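Local coordinates for 3,6-diketocamphane 1,6-monooxygenase (Pseudomonas putida, PDB 4UWM), which catalyses the FMNH2- and oxygen-dependent Baeyer-Villiger oxidation of a diketocamphane to a lactone, a step in the breakdown of (-)-camphor by this bacterium, at residues W154-F159 / A168-E173; G275-C280 / H349-D354; V36-M41 / K69-A74; S44-Q49 / G110-A115. One frame throughout, in Å; residues are numbered along the deposited sequence.

Contact 1. Residues W154-F159 / A168-E173; sequences WKREPF and AGYPEE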
loop_
_atom_site.group_PDB
_atom_site.type_symbol
_atom_site.label_atom_id
_atom_site.label_comp_id
_atom_site.label_asym_id
_atom_site.label_seq_id
_atom_site.Cartn_x
_atom_site.Cartn_y
_atom_site.Cartn_z
ATOM N N TRP A 154 2.587 1.989 18.173
ATOM C CA TRP A 154 1.125 2.135 18.301
ATOM C C TRP A 154 0.710 2.822 19.604
ATOM O O TRP A 154 -0.329 3.498 19.643
ATOM C CB TRP A 154 0.388 0.788 18.192
ATOM C CG TRP A 154 0.526 0.129 16.839
ATOM C CD1 TRP A 154 0.568 0.753 15.611
ATOM C CD2 TRP A 154 0.633 -1.275 16.577
ATOM N NE1 TRP A 154 0.691 -0.184 14.606
ATOM C CE2 TRP A 154 0.749 -1.432 15.162
ATOM C CE3 TRP A 154 0.658 -2.416 17.391
ATOM C CZ2 TRP A 154 0.904 -2.685 14.554
ATOM C CZ3 TRP A 154 0.799 -3.675 16.789
ATOM C CH2 TRP A 154 0.923 -3.796 15.375
ATOM N N LYS A 155 1.500 2.610 20.662
ATOM C CA LYS A 155 1.260 3.254 21.972
ATOM C C LYS A 155 1.549 4.759 21.990
ATOM O O LYS A 155 1.000 5.492 22.807
ATOM C CB LYS A 155 2.039 2.533 23.077
ATOM C CG LYS A 155 1.331 1.268 23.518
ATOM C CD LYS A 155 2.106 0.507 24.568
ATOM C CE LYS A 155 1.296 -0.709 24.972
ATOM N NZ LYS A 155 2.184 -1.867 25.234
ATOM N N ARG A 156 2.394 5.216 21.079
ATOM C CA ARG A 156 2.694 6.641 20.934
ATOM C C ARG A 156 3.317 7.257 22.212
ATOM O O ARG A 156 3.021 8.400 22.556
ATOM C CB ARG A 156 1.455 7.430 20.477
ATOM C CG ARG A 156 1.009 7.039 19.067
ATOM C CD ARG A 156 -0.204 7.817 18.604
ATOM N NE ARG A 156 0.105 9.170 18.123
ATOM C CZ ARG A 156 -0.308 10.282 18.735
ATOM N NH1 ARG A 156 -1.019 10.200 19.846
ATOM N NH2 ARG A 156 -0.012 11.467 18.252
ATOM N N GLU A 157 4.115 6.466 22.922
ATOM C CA GLU A 157 4.914 6.965 24.041
ATOM C C GLU A 157 6.371 7.024 23.588
ATOM O O GLU A 157 6.865 6.079 22.963
ATOM C CB GLU A 157 4.781 6.063 25.283
ATOM C CG GLU A 157 3.427 6.124 25.993
ATOM C CD GLU A 157 3.301 7.256 27.006
ATOM O OE1 GLU A 157 3.910 8.340 26.833
ATOM O OE2 GLU A 157 2.569 7.060 27.998
ATOM N N PRO A 158 7.076 8.131 23.908
ATOM C CA PRO A 158 8.450 8.250 23.427
ATOM C C PRO A 158 9.371 7.107 23.841
ATOM O O PRO A 158 9.285 6.611 24.954
ATOM C CB PRO A 158 8.911 9.608 23.995
ATOM C CG PRO A 158 7.638 10.375 24.194
ATOM C CD PRO A 158 6.633 9.346 24.623
ATOM N N PHE A 159 10.207 6.674 22.906
ATOM C CA PHE A 159 11.273 5.705 23.137
ATOM C C PHE A 159 12.229 5.791 21.966
ATOM O O PHE A 159 11.910 6.379 20.919
ATOM C CB PHE A 159 10.717 4.278 23.285
ATOM C CG PHE A 159 10.245 3.668 21.976
ATOM C CD1 PHE A 159 9.030 4.046 21.420
ATOM C CD2 PHE A 159 11.043 2.750 21.286
ATOM C CE1 PHE A 159 8.599 3.495 20.211
ATOM C CE2 PHE A 159 10.614 2.200 20.078
ATOM C CZ PHE A 159 9.388 2.574 19.547
ATOM N N ALA A 168 14.722 2.181 15.637
ATOM C CA ALA A 168 13.396 2.761 15.519
ATOM C C ALA A 168 13.035 3.496 16.790
ATOM O O ALA A 168 13.644 3.281 17.825
ATOM C CB ALA A 168 12.375 1.656 15.255
ATOM N N GLY A 169 12.046 4.376 16.727
ATOM C CA GLY A 169 11.574 5.016 17.935
ATOM C C GLY A 169 10.326 5.842 17.770
ATOM O O GLY A 169 9.688 5.820 16.718
ATOM N N TYR A 170 9.944 6.538 18.834
ATOM C CA TYR A 170 8.807 7.454 18.766
ATOM C C TYR A 170 9.247 8.772 19.407
ATOM O O TYR A 170 9.735 8.751 20.531
ATOM C CB TYR A 170 7.566 6.881 19.458
ATOM C CG TYR A 170 6.327 7.696 19.163
ATOM C CD1 TYR A 170 5.590 7.515 17.975
ATOM C CD2 TYR A 170 5.927 8.707 20.027
ATOM C CE1 TYR A 170 4.466 8.301 17.703
ATOM C CE2 TYR A 170 4.831 9.493 19.759
ATOM C CZ TYR A 170 4.098 9.300 18.607
ATOM O OH TYR A 170 3.004 10.129 18.399
ATOM N N PRO A 171 9.106 9.910 18.683
ATOM C CA PRO A 171 9.696 11.167 19.154
ATOM C C PRO A 171 8.866 11.896 20.201
ATOM O O PRO A 171 7.658 11.657 20.332
ATOM C CB PRO A 171 9.776 12.017 17.878
ATOM C CG PRO A 171 8.627 11.545 17.057
ATOM C CD PRO A 171 8.442 10.079 17.371
ATOM N N GLU A 172 9.540 12.765 20.947
ATOM C CA GLU A 172 8.860 13.667 21.862
ATOM C C GLU A 172 8.251 14.791 21.041
ATOM O O GLU A 172 8.781 15.155 19.986
ATOM C CB GLU A 172 9.846 14.223 22.908
ATOM C CG GLU A 172 10.376 13.172 23.882
ATOM C CD GLU A 172 11.489 13.678 24.787
ATOM O OE1 GLU A 172 12.217 14.614 24.397
ATOM O OE2 GLU A 172 11.651 13.122 25.893
ATOM N N GLU A 173 7.121 15.324 21.504
ATOM C CA GLU A 173 6.531 16.519 20.886
ATOM C C GLU A 173 7.536 17.675 20.946
ATOM O O GLU A 173 8.312 17.772 21.899
ATOM C CB GLU A 173 5.249 16.947 21.619
ATOM C CG GLU A 173 4.181 15.882 21.742
ATOM C CD GLU A 173 3.289 15.768 20.509
ATOM O OE1 GLU A 173 3.506 16.512 19.539
ATOM O OE2 GLU A 173 2.359 14.931 20.512
HETATM O O HOH W 1 -0.158 14.357 19.135
#
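Phe159 and Tyr170 form an antiparallel hydrogen-bonded pair, Phe159 N to Tyr170 O at 3.2 Å and Tyr170 N to Phe159 O at 2.9 Å, in the two-stranded hairpin that follows helix 139-155. Both side chains lie on the same face of this small sheet. The Phe159 ring folds back over its partner strand, because chi1 of 73° sets CG between the backbone N and the carbonyl carbon; Gly169 CA then sits over one ring face, 3.8 Å from the centroid, a CH-pi contact. Glycine suits this place, since a CB on it would clash with Phe159 O. Tyr170, crossing the Phe159 side chain at about a right angle, reaches the turn that ends the helix. There Arg156, with positive phi, lays its CA over the centre of the tyrosine ring, 3.8 Å from the centroid, while Pro171 CD covers the opposite face. With an alanine at Tyr170 the CA of Arg156 would probably lose the ring it rests on, opening a gap between the turn and the strand. Met118 of the second subunit also packs on this tyrosine. Arg156 NH2 is hydrogen-bonded to Ala186 O and donates to a water, 3.0 Å away, which in turn donates to Glu173 OE2 over 2.9 Å.

Contact 2. Residues G275-C280 / H349-D354; sequences GPIGYC and HDYYDD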
loop_
_atom_site.group_PDB
_atom_site.type_symbol
_atom_site.label_atom_id
_atom_site.label_comp_id
_atom_site.label_asym_id
_atom_site.label_seq_id
_atom_site.Cartn_x
_atom_site.Cartn_y
_atom_site.Cartn_z
ATOM N N GLY A 275 -12.853 -27.816 -13.037
ATOM C CA GLY A 275 -12.654 -26.361 -12.991
ATOM C C GLY A 275 -11.311 -25.865 -12.448
ATOM O O GLY A 275 -10.354 -26.634 -12.355
ATOM N N PRO A 276 -11.232 -24.559 -12.114
ATOM C CA PRO A 276 -10.030 -23.888 -11.577
ATOM C C PRO A 276 -9.367 -24.616 -10.399
ATOM O O PRO A 276 -8.148 -24.693 -10.355
ATOM C CB PRO A 276 -10.580 -22.548 -11.105
ATOM C CG PRO A 276 -11.670 -22.252 -12.083
ATOM C CD PRO A 276 -12.316 -23.588 -12.382
ATOM N N ILE A 277 -10.163 -25.130 -9.467
ATOM C CA ILE A 277 -9.635 -25.836 -8.283
ATOM C C ILE A 277 -8.871 -27.102 -8.682
ATOM O O ILE A 277 -7.696 -27.252 -8.360
ATOM C CB ILE A 277 -10.739 -26.110 -7.237
ATOM C CG1 ILE A 277 -11.395 -24.795 -6.818
ATOM C CG2 ILE A 277 -10.211 -26.894 -6.035
ATOM C CD1 ILE A 277 -12.716 -24.920 -6.085
ATOM N N GLY A 278 -9.521 -27.989 -9.439
ATOM C CA GLY A 278 -8.849 -29.191 -9.914
ATOM C C GLY A 278 -7.628 -28.885 -10.741
ATOM O O GLY A 278 -6.633 -29.593 -10.644
ATOM N N TYR A 279 -7.697 -27.825 -11.553
ATOM C CA TYR A 279 -6.556 -27.397 -12.369
ATOM C C TYR A 279 -5.326 -27.009 -11.521
ATOM O O TYR A 279 -4.195 -27.442 -11.792
ATOM C CB TYR A 279 -6.941 -26.234 -13.314
ATOM C CG TYR A 279 -5.785 -25.788 -14.173
ATOM C CD1 TYR A 279 -5.397 -26.527 -15.297
ATOM C CD2 TYR A 279 -5.033 -24.660 -13.838
ATOM C CE1 TYR A 279 -4.308 -26.140 -16.070
ATOM C CE2 TYR A 279 -3.949 -24.271 -14.600
ATOM C CZ TYR A 279 -3.597 -25.011 -15.721
ATOM O OH TYR A 279 -2.527 -24.618 -16.482
ATOM N N CYS A 280 -5.561 -26.185 -10.502
ATOM C CA CYS A 280 -4.474 -25.703 -9.634
ATOM C C CYS A 280 -3.845 -26.886 -8.893
ATOM O O CYS A 280 -2.626 -27.064 -8.904
ATOM C CB CYS A 280 -5.017 -24.685 -8.633
ATOM S SG CYS A 280 -3.752 -24.052 -7.499
ATOM N N HIS A 349 -9.965 -19.464 -5.424
ATOM C CA HIS A 349 -9.245 -19.919 -6.608
ATOM C C HIS A 349 -9.484 -19.035 -7.832
ATOM O O HIS A 349 -10.308 -18.140 -7.793
ATOM C CB HIS A 349 -9.547 -21.396 -6.878
ATOM C CG HIS A 349 -8.693 -22.304 -6.067
ATOM N ND1 HIS A 349 -7.438 -22.698 -6.474
ATOM C CD2 HIS A 349 -8.863 -22.808 -4.825
ATOM C CE1 HIS A 349 -6.895 -23.461 -5.542
ATOM N NE2 HIS A 349 -7.746 -23.554 -4.537
ATOM N N ASP A 350 -8.749 -19.276 -8.909
ATOM C CA ASP A 350 -8.789 -18.377 -10.053
ATOM C C ASP A 350 -10.044 -18.607 -10.914
ATOM O O ASP A 350 -9.987 -19.315 -11.926
ATOM C CB ASP A 350 -7.519 -18.513 -10.898
ATOM C CG ASP A 350 -7.414 -17.450 -11.977
ATOM O OD1 ASP A 350 -8.397 -16.753 -12.245
ATOM O OD2 ASP A 350 -6.335 -17.321 -12.553
ATOM N N TYR A 351 -11.138 -17.977 -10.492
ATOM C CA TYR A 351 -12.422 -17.963 -11.194
ATOM C C TYR A 351 -12.707 -16.632 -11.872
ATOM O O TYR A 351 -13.860 -16.311 -12.219
ATOM C CB TYR A 351 -13.539 -18.258 -10.204
ATOM C CG TYR A 351 -13.845 -19.720 -10.058
ATOM C CD1 TYR A 351 -14.705 -20.370 -10.957
ATOM C CD2 TYR A 351 -13.304 -20.458 -9.011
ATOM C CE1 TYR A 351 -15.002 -21.722 -10.813
ATOM C CE2 TYR A 351 -13.594 -21.805 -8.859
ATOM C CZ TYR A 351 -14.450 -22.426 -9.756
ATOM O OH TYR A 351 -14.720 -23.756 -9.592
ATOM N N TYR A 352 -11.647 -15.863 -12.083
ATOM C CA TYR A 352 -11.769 -14.528 -12.632
ATOM C C TYR A 352 -12.482 -14.514 -13.998
ATOM O O TYR A 352 -13.258 -13.594 -14.259
ATOM C CB TYR A 352 -10.389 -13.916 -12.797
ATOM C CG TYR A 352 -10.363 -12.494 -13.307
ATOM C CD1 TYR A 352 -11.099 -11.481 -12.688
ATOM C CD2 TYR A 352 -9.568 -12.155 -14.396
ATOM C CE1 TYR A 352 -11.038 -10.170 -13.137
ATOM C CE2 TYR A 352 -9.511 -10.851 -14.854
ATOM C CZ TYR A 352 -10.228 -9.863 -14.210
ATOM O OH TYR A 352 -10.141 -8.567 -14.668
ATOM N N ASP A 353 -12.218 -15.518 -14.843
ATOM C CA ASP A 353 -12.858 -15.581 -16.199
ATOM C C ASP A 353 -14.351 -15.857 -16.183
ATOM O O ASP A 353 -15.075 -15.405 -17.076
ATOM C CB ASP A 353 -12.183 -16.605 -17.107
ATOM C CG ASP A 353 -10.804 -16.176 -17.553
ATOM O OD1 ASP A 353 -10.515 -14.966 -17.536
ATOM O OD2 ASP A 353 -10.008 -17.050 -17.954
ATOM N N ASP A 354 -14.818 -16.594 -15.185
ATOM C CA ASP A 354 -16.172 -17.068 -15.168
ATOM C C ASP A 354 -16.573 -17.322 -13.719
ATOM O O ASP A 354 -16.599 -18.461 -13.266
ATOM C CB ASP A 354 -16.242 -18.332 -16.051
ATOM C CG ASP A 354 -17.633 -18.906 -16.187
ATOM O OD1 ASP A 354 -18.637 -18.219 -15.898
ATOM O OD2 ASP A 354 -17.701 -20.084 -16.596
HETATM O O HOH W 2 -13.136 -25.721 -9.650
#
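Pro276, His349 and Ile277 bury the most surface where the first turn of helix 276-291 meets the loop after strand 343-347. This loop leaves the C-terminal end of a barrel strand, the active-site end of a TIM barrel, and the His349 side chain lies about 10 Å from the bound FMN, nearest atoms. Pro276 suits the first turn of a helix, where its missing N-H costs no bond, and its compact, puckered ring serves as a lid on Tyr351: CG stands over the centre of the phenol ring, 3.5 Å from the centroid and 7° off the ring normal, a CH-pi contact. The same proline presses CB against Asp350 O, at 3.4 Å. Asp350 is the centre of an inverse gamma turn; its carboxylate turns to a salt bridge with Arg17.

Ile277 sends CG1 across to His349, 3.8 Å from CG of the imidazole, with CG1 anti to the carbonyl carbon (chi1 -57°). One turn on, Cys280 SG meets the imidazole at its edge, in the ring plane and 3.7 Å from CE1. No direct hydrogen bond joins the two segments, but a water accepts from Ile277 N, at 3.0 Å. His349 NE2 is hydrogen-bonded to a triethylene glycol, probably from the crystallisation liquor. Around the contact, Ile277 and Tyr351 rest on Phe260 of strand 254-261, Tyr351 also touches Trp25 of helix 19-35, and Trp358 of helix 356-369 stacks on the tyrosine.

Contact 3. Residues V36-M41 / K69-A74; sequences VGIDSM and KNIKFA. With PG4 (tetraethylene glycol), chain D.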
loop_
_atom_site.group_PDB
_atom_site.type_symbol
_atom_site.label_atom_id
_atom_site.label_comp_id
_atom_site.label_asym_id
_atom_site.label_seq_id
_atom_site.Cartn_x
_atom_site.Cartn_y
_atom_site.Cartn_z
ATOM N N VAL A 36 -22.462 -11.142 0.376
ATOM C CA VAL A 36 -23.121 -12.368 0.840
ATOM C C VAL A 36 -22.781 -12.688 2.297
ATOM O O VAL A 36 -22.956 -13.819 2.736
ATOM C CB VAL A 36 -22.856 -13.590 -0.083
ATOM C CG1 VAL A 36 -23.293 -13.287 -1.508
ATOM C CG2 VAL A 36 -21.388 -14.021 -0.058
ATOM N N GLY A 37 -22.271 -11.684 3.024
ATOM C CA GLY A 37 -22.061 -11.773 4.470
ATOM C C GLY A 37 -20.885 -12.600 4.935
ATOM O O GLY A 37 -20.868 -13.095 6.070
ATOM N N ILE A 38 -19.888 -12.769 4.069
ATOM C CA ILE A 38 -18.631 -13.360 4.515
ATOM C C ILE A 38 -17.968 -12.388 5.522
ATOM O O ILE A 38 -17.971 -11.177 5.333
ATOM C CB ILE A 38 -17.753 -13.800 3.320
ATOM C CG1 ILE A 38 -18.391 -15.047 2.675
ATOM C CG2 ILE A 38 -16.308 -14.094 3.748
ATOM C CD1 ILE A 38 -17.713 -15.538 1.401
ATOM N N ASP A 39 -17.478 -12.936 6.629
ATOM C CA ASP A 39 -17.052 -12.144 7.784
ATOM C C ASP A 39 -15.671 -11.466 7.591
ATOM O O ASP A 39 -15.455 -10.354 8.051
ATOM C CB ASP A 39 -16.951 -13.038 9.025
ATOM C CG ASP A 39 -16.599 -12.253 10.273
ATOM O OD1 ASP A 39 -17.320 -11.285 10.569
ATOM O OD2 ASP A 39 -15.598 -12.590 10.954
ATOM N N SER A 40 -14.749 -12.173 6.955
ATOM C CA SER A 40 -13.374 -11.693 6.830
ATOM C C SER A 40 -12.756 -12.140 5.514
ATOM O O SER A 40 -13.129 -13.176 4.963
ATOM C CB SER A 40 -12.525 -12.159 8.013
ATOM O OG SER A 40 -12.439 -13.564 8.051
ATOM N N MET A 41 -11.812 -11.341 5.004
ATOM C CA MET A 41 -11.013 -11.751 3.857
ATOM C C MET A 41 -9.544 -11.600 4.210
ATOM O O MET A 41 -9.114 -10.510 4.542
ATOM C CB MET A 41 -11.370 -10.912 2.630
ATOM C CG MET A 41 -10.555 -11.269 1.378
ATOM S SD MET A 41 -11.024 -10.159 0.043
ATOM C CE MET A 41 -10.056 -10.811 -1.334
ATOM N N LYS A 69 -18.768 -2.775 3.127
ATOM C CA LYS A 69 -19.440 -2.236 4.308
ATOM C C LYS A 69 -19.093 -2.974 5.596
ATOM O O LYS A 69 -18.807 -2.354 6.607
ATOM C CB LYS A 69 -20.966 -2.233 4.105
ATOM C CG LYS A 69 -21.520 -0.986 3.420
ATOM C CD LYS A 69 -22.150 -1.282 2.065
ATOM C CE LYS A 69 -21.168 -1.132 0.914
ATOM N NZ LYS A 69 -21.859 -1.271 -0.399
ATOM N N ASN A 70 -19.125 -4.298 5.558
ATOM C CA ASN A 70 -18.970 -5.083 6.770
ATOM C C ASN A 70 -17.768 -5.984 6.880
ATOM O O ASN A 70 -17.316 -6.254 7.985
ATOM C CB ASN A 70 -20.218 -5.961 6.989
ATOM C CG ASN A 70 -21.499 -5.161 6.927
ATOM O OD1 ASN A 70 -21.663 -4.170 7.630
ATOM N ND2 ASN A 70 -22.395 -5.569 6.060
ATOM N N ILE A 71 -17.299 -6.519 5.757
ATOM C CA ILE A 71 -16.250 -7.525 5.796
ATOM C C ILE A 71 -14.999 -6.929 6.465
ATOM O O ILE A 71 -14.731 -5.738 6.318
ATOM C CB ILE A 71 -15.960 -8.074 4.367
ATOM C CG1 ILE A 71 -15.214 -9.406 4.419
ATOM C CG2 ILE A 71 -15.321 -6.999 3.473
ATOM C CD1 ILE A 71 -15.318 -10.201 3.124
ATOM N N LYS A 72 -14.287 -7.758 7.228
ATOM C CA LYS A 72 -13.031 -7.388 7.860
ATOM C C LYS A 72 -11.858 -7.905 7.005
ATOM O O LYS A 72 -11.932 -8.996 6.438
ATOM C CB LYS A 72 -12.931 -8.003 9.258
ATOM C CG LYS A 72 -14.073 -7.631 10.203
ATOM C CD LYS A 72 -13.809 -8.272 11.554
ATOM C CE LYS A 72 -15.050 -8.335 12.421
ATOM N NZ LYS A 72 -14.651 -8.900 13.737
ATOM N N PHE A 73 -10.771 -7.140 6.948
ATOM C CA PHE A 73 -9.595 -7.540 6.148
ATOM C C PHE A 73 -8.389 -7.848 7.016
ATOM O O PHE A 73 -8.225 -7.238 8.064
ATOM C CB PHE A 73 -9.212 -6.427 5.180
ATOM C CG PHE A 73 -10.242 -6.143 4.141
ATOM C CD1 PHE A 73 -10.279 -6.886 2.962
ATOM C CD2 PHE A 73 -11.147 -5.109 4.313
ATOM C CE1 PHE A 73 -11.220 -6.609 1.985
ATOM C CE2 PHE A 73 -12.094 -4.820 3.325
ATOM C CZ PHE A 73 -12.137 -5.579 2.167
ATOM N N ALA A 74 -7.543 -8.776 6.574
ATOM C CA ALA A 74 -6.272 -9.015 7.230
ATOM C C ALA A 74 -5.215 -9.399 6.224
ATOM O O ALA A 74 -5.435 -10.304 5.411
ATOM C CB ALA A 74 -6.394 -10.124 8.283
HETATM O O1 PG4 D . -17.304 -7.075 14.452
HETATM C C1 PG4 D . -17.120 -6.345 15.676
HETATM C C2 PG4 D . -15.875 -5.467 15.584
HETATM O O2 PG4 D . -14.716 -6.260 15.303
HETATM C C3 PG4 D . -13.576 -5.445 15.032
HETATM C C4 PG4 D . -12.282 -6.190 15.311
HETATM O O3 PG4 D . -12.333 -7.491 14.746
HETATM C C5 PG4 D . -11.048 -7.938 14.341
HETATM C C6 PG4 D . -10.983 -9.442 14.499
HETATM O O4 PG4 D . -11.806 -10.072 13.521
HETATM C C7 PG4 D . -11.658 -11.484 13.614
HETATM C C8 PG4 D . -12.647 -12.167 12.673
HETATM O O5 PG4 D . -13.975 -11.664 12.898
#
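Two neighbouring parallel strands of the TIM barrel, 40-43 and 72-79, meet here at their starts, joined through helix 57-65 in a beta-alpha-beta unit. The parallel pairing is carried by Lys72 N to Asp39 O (3.0 Å), Met41 N to Lys72 O (2.8 Å) and Ala74 N to Met41 O; the second runs nearly along the C=O axis, at 173°. Met41 and Phe73 share one face of the sheet, turned to Ala30 of helix 19-35. The methionine, extended throughout, brings SD beside the edge of the phenylalanine ring, 4.1 Å from CE1, a Met-aromatic contact for which a flexible thioether is well suited. Ile71, its CG1 anti to the backbone N (chi1 -162°), extends CD1 to within 4.0 Å of Met41 CB and also meets Ile38 CG2, so branched aliphatic chains pack against the helix.

Lys72 lies on the opposite face, with Ser40, and its end comes near Asp39, just before the strand. Their charged atoms stay 4.7 Å apart, Asp39 OD2 to Lys72 NZ, bridged by a tetraethylene glycol, probably from the crystallisation liquor. Replacing Asp39 by an alanine would probably leave the glycol hydroxyl without its acceptor and Lys72 without this nearby negative charge. Like an open crown ether, the five glycol oxygens surround Lys72 NZ and share its hydrogens, O3 at 2.9 Å and O5 at 3.0 Å among them, the bond to O1 weak; O5 itself donates to Asp39 OD2 at 2.7 Å.

Contact 4. Residues S44-Q49 / G110-A115; sequences SEHASQ and GAYPQA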
loop_
_atom_site.group_PDB
_atom_site.type_symbol
_atom_site.label_atom_id
_atom_site.label_comp_id
_atom_site.label_asym_id
_atom_site.label_seq_id
_atom_site.Cartn_x
_atom_site.Cartn_y
_atom_site.Cartn_z
ATOM N N SER A 44 -2.739 -12.922 1.373
ATOM C CA SER A 44 -1.352 -13.296 1.647
ATOM C C SER A 44 -0.320 -12.400 0.946
ATOM O O SER A 44 -0.671 -11.564 0.125
ATOM C CB SER A 44 -1.095 -14.771 1.329
ATOM O OG SER A 44 -1.962 -15.601 2.086
ATOM N N GLU A 45 0.947 -12.616 1.294
ATOM C CA GLU A 45 2.076 -11.805 0.836
ATOM C C GLU A 45 3.252 -12.674 0.411
ATOM O O GLU A 45 3.778 -13.469 1.221
ATOM C CB GLU A 45 2.493 -10.839 1.973
ATOM C CG GLU A 45 3.744 -9.989 1.706
ATOM C CD GLU A 45 4.034 -9.038 2.877
ATOM O OE1 GLU A 45 3.149 -8.232 3.213
ATOM O OE2 GLU A 45 5.124 -9.116 3.486
ATOM N N HIS A 46 3.665 -12.538 -0.852
ATOM C CA HIS A 46 4.828 -13.253 -1.390
ATOM C C HIS A 46 5.498 -12.357 -2.417
ATOM O O HIS A 46 4.802 -11.776 -3.246
ATOM C CB HIS A 46 4.423 -14.541 -2.114
ATOM C CG HIS A 46 3.611 -15.493 -1.291
ATOM N ND1 HIS A 46 2.275 -15.279 -0.995
ATOM C CD2 HIS A 46 3.931 -16.698 -0.751
ATOM C CE1 HIS A 46 1.820 -16.303 -0.286
ATOM N NE2 HIS A 46 2.811 -17.165 -0.112
ATOM N N ALA A 47 6.828 -12.290 -2.385
ATOM C CA ALA A 47 7.614 -11.516 -3.361
ATOM C C ALA A 47 8.276 -12.379 -4.434
ATOM O O ALA A 47 8.715 -11.848 -5.455
ATOM C CB ALA A 47 8.674 -10.680 -2.635
ATOM N N SER A 48 8.344 -13.700 -4.227
ATOM C CA SER A 48 9.107 -14.567 -5.171
ATOM C C SER A 48 8.310 -15.637 -5.922
ATOM O O SER A 48 8.892 -16.358 -6.745
ATOM C CB SER A 48 10.271 -15.253 -4.424
ATOM O OG SER A 48 9.747 -16.119 -3.429
ATOM N N GLN A 49 7.002 -15.734 -5.662
ATOM C CA GLN A 49 6.158 -16.841 -6.184
ATOM C C GLN A 49 5.331 -16.468 -7.409
ATOM O O GLN A 49 5.013 -15.305 -7.606
ATOM C CB GLN A 49 5.229 -17.357 -5.090
ATOM C CG GLN A 49 5.960 -18.078 -3.947
ATOM C CD GLN A 49 6.569 -19.389 -4.404
ATOM O OE1 GLN A 49 7.777 -19.495 -4.564
ATOM N NE2 GLN A 49 5.719 -20.388 -4.647
ATOM N N GLY A 110 7.999 -15.754 7.077
ATOM C CA GLY A 110 8.226 -16.059 5.660
ATOM C C GLY A 110 8.891 -17.426 5.475
ATOM O O GLY A 110 9.958 -17.690 6.034
ATOM N N ALA A 111 8.273 -18.259 4.652
ATOM C CA ALA A 111 8.708 -19.635 4.402
ATOM C C ALA A 111 9.435 -19.814 3.073
ATOM O O ALA A 111 9.755 -20.940 2.702
ATOM C CB ALA A 111 7.494 -20.557 4.457
ATOM N N TYR A 112 9.710 -18.724 2.353
ATOM C CA TYR A 112 10.344 -18.825 1.038
ATOM C C TYR A 112 11.738 -18.189 1.058
ATOM O O TYR A 112 11.864 -16.958 1.077
ATOM C CB TYR A 112 9.446 -18.200 -0.054
ATOM C CG TYR A 112 8.171 -18.997 -0.240
ATOM C CD1 TYR A 112 7.044 -18.749 0.544
ATOM C CD2 TYR A 112 8.118 -20.050 -1.157
ATOM C CE1 TYR A 112 5.889 -19.495 0.387
ATOM C CE2 TYR A 112 6.969 -20.798 -1.325
ATOM C CZ TYR A 112 5.864 -20.526 -0.552
ATOM O OH TYR A 112 4.719 -21.281 -0.717
ATOM N N PRO A 113 12.797 -19.014 1.057
ATOM C CA PRO A 113 14.166 -18.477 1.113
ATOM C C PRO A 113 14.550 -17.527 -0.023
ATOM O O PRO A 113 15.393 -16.655 0.176
ATOM C CB PRO A 113 15.051 -19.737 1.082
ATOM C CG PRO A 113 14.151 -20.856 0.682
ATOM C CD PRO A 113 12.782 -20.485 1.153
ATOM N N GLN A 114 13.978 -17.711 -1.219
ATOM C CA GLN A 114 14.272 -16.816 -2.344
ATOM C C GLN A 114 13.852 -15.382 -1.994
ATOM O O GLN A 114 14.543 -14.423 -2.319
ATOM C CB GLN A 114 13.559 -17.267 -3.628
ATOM C CG GLN A 114 14.017 -18.609 -4.215
ATOM C CD GLN A 114 15.395 -18.531 -4.850
ATOM O OE1 GLN A 114 16.393 -18.389 -4.159
ATOM N NE2 GLN A 114 15.451 -18.623 -6.180
ATOM N N ALA A 115 12.709 -15.251 -1.325
ATOM C CA ALA A 115 12.216 -13.931 -0.885
ATOM C C ALA A 115 13.004 -13.391 0.316
ATOM O O ALA A 115 13.311 -12.201 0.377
ATOM C CB ALA A 115 10.730 -13.996 -0.559
HETATM O O HOH W 3 2.306 -19.928 0.486
#
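Side-chain packing, without a direct hydrogen bond, joins the loop after strand 40-43 to the start of helix 113-118, with His46 and Gln49 both meeting Tyr112 from the same side of its ring. The Gln49 amide stacks on the tyrosine, the planes 28° apart and CD 3.4 Å from Tyr112 CE2. Glutamine suits this place, its methylene CG also standing over the ring, 4.1 Å from the centroid, in a CH-pi contact; a bend at chi2 (-68°) folds the amide back over the phenol, and Glu52 takes up its NE2. His46 brings CD2 to within 3.6 Å of Tyr112 CE1, the rings inclined at 68°, and a water bridges their polar ends, 2.9 Å from His46 NE2 and 3.0 Å from Tyr112 OH.

Both segments follow barrel strands at their C-terminal ends, where a TIM barrel places its active site. Ser44 binds FMN through OG, and the Tyr112 side chain comes within about 6 Å of the bound FMN. Tyr112 is also the N-cap residue of helix 113-118. Small side chains, Ser48 in the loop and Ala115 in the helix, let the backbones come close: Ala115 CB lies 3.7 Å from Ser48 OG. Gln114 CB meets Ser48 CB, while its amide turns to Glu172 O of the second subunit.

In the fold
Contact 3 is the barrel's own framework, two parallel strands tied by backbone bonds, and strand 40-43 runs on into loop 44-49 of contact 4, whose other segment follows strand 105-108; the two contacts lie on opposite sides of the chain's centre. Contact 2 is likewise buried, but joins a helix start to a loop through proline, aromatic and sulfur contacts. Contact 1, about 47 Å from contact 2 between centres, is a peripheral, antiparallel hairpin outside the barrel sheet. Contacts 1 and 4 are partly buried and both touch the second subunit: the backbone O of Glu172 in one chain accepts from Gln114 NE2 of the other. Of the four, contact 4 alone includes an FMN-binding residue.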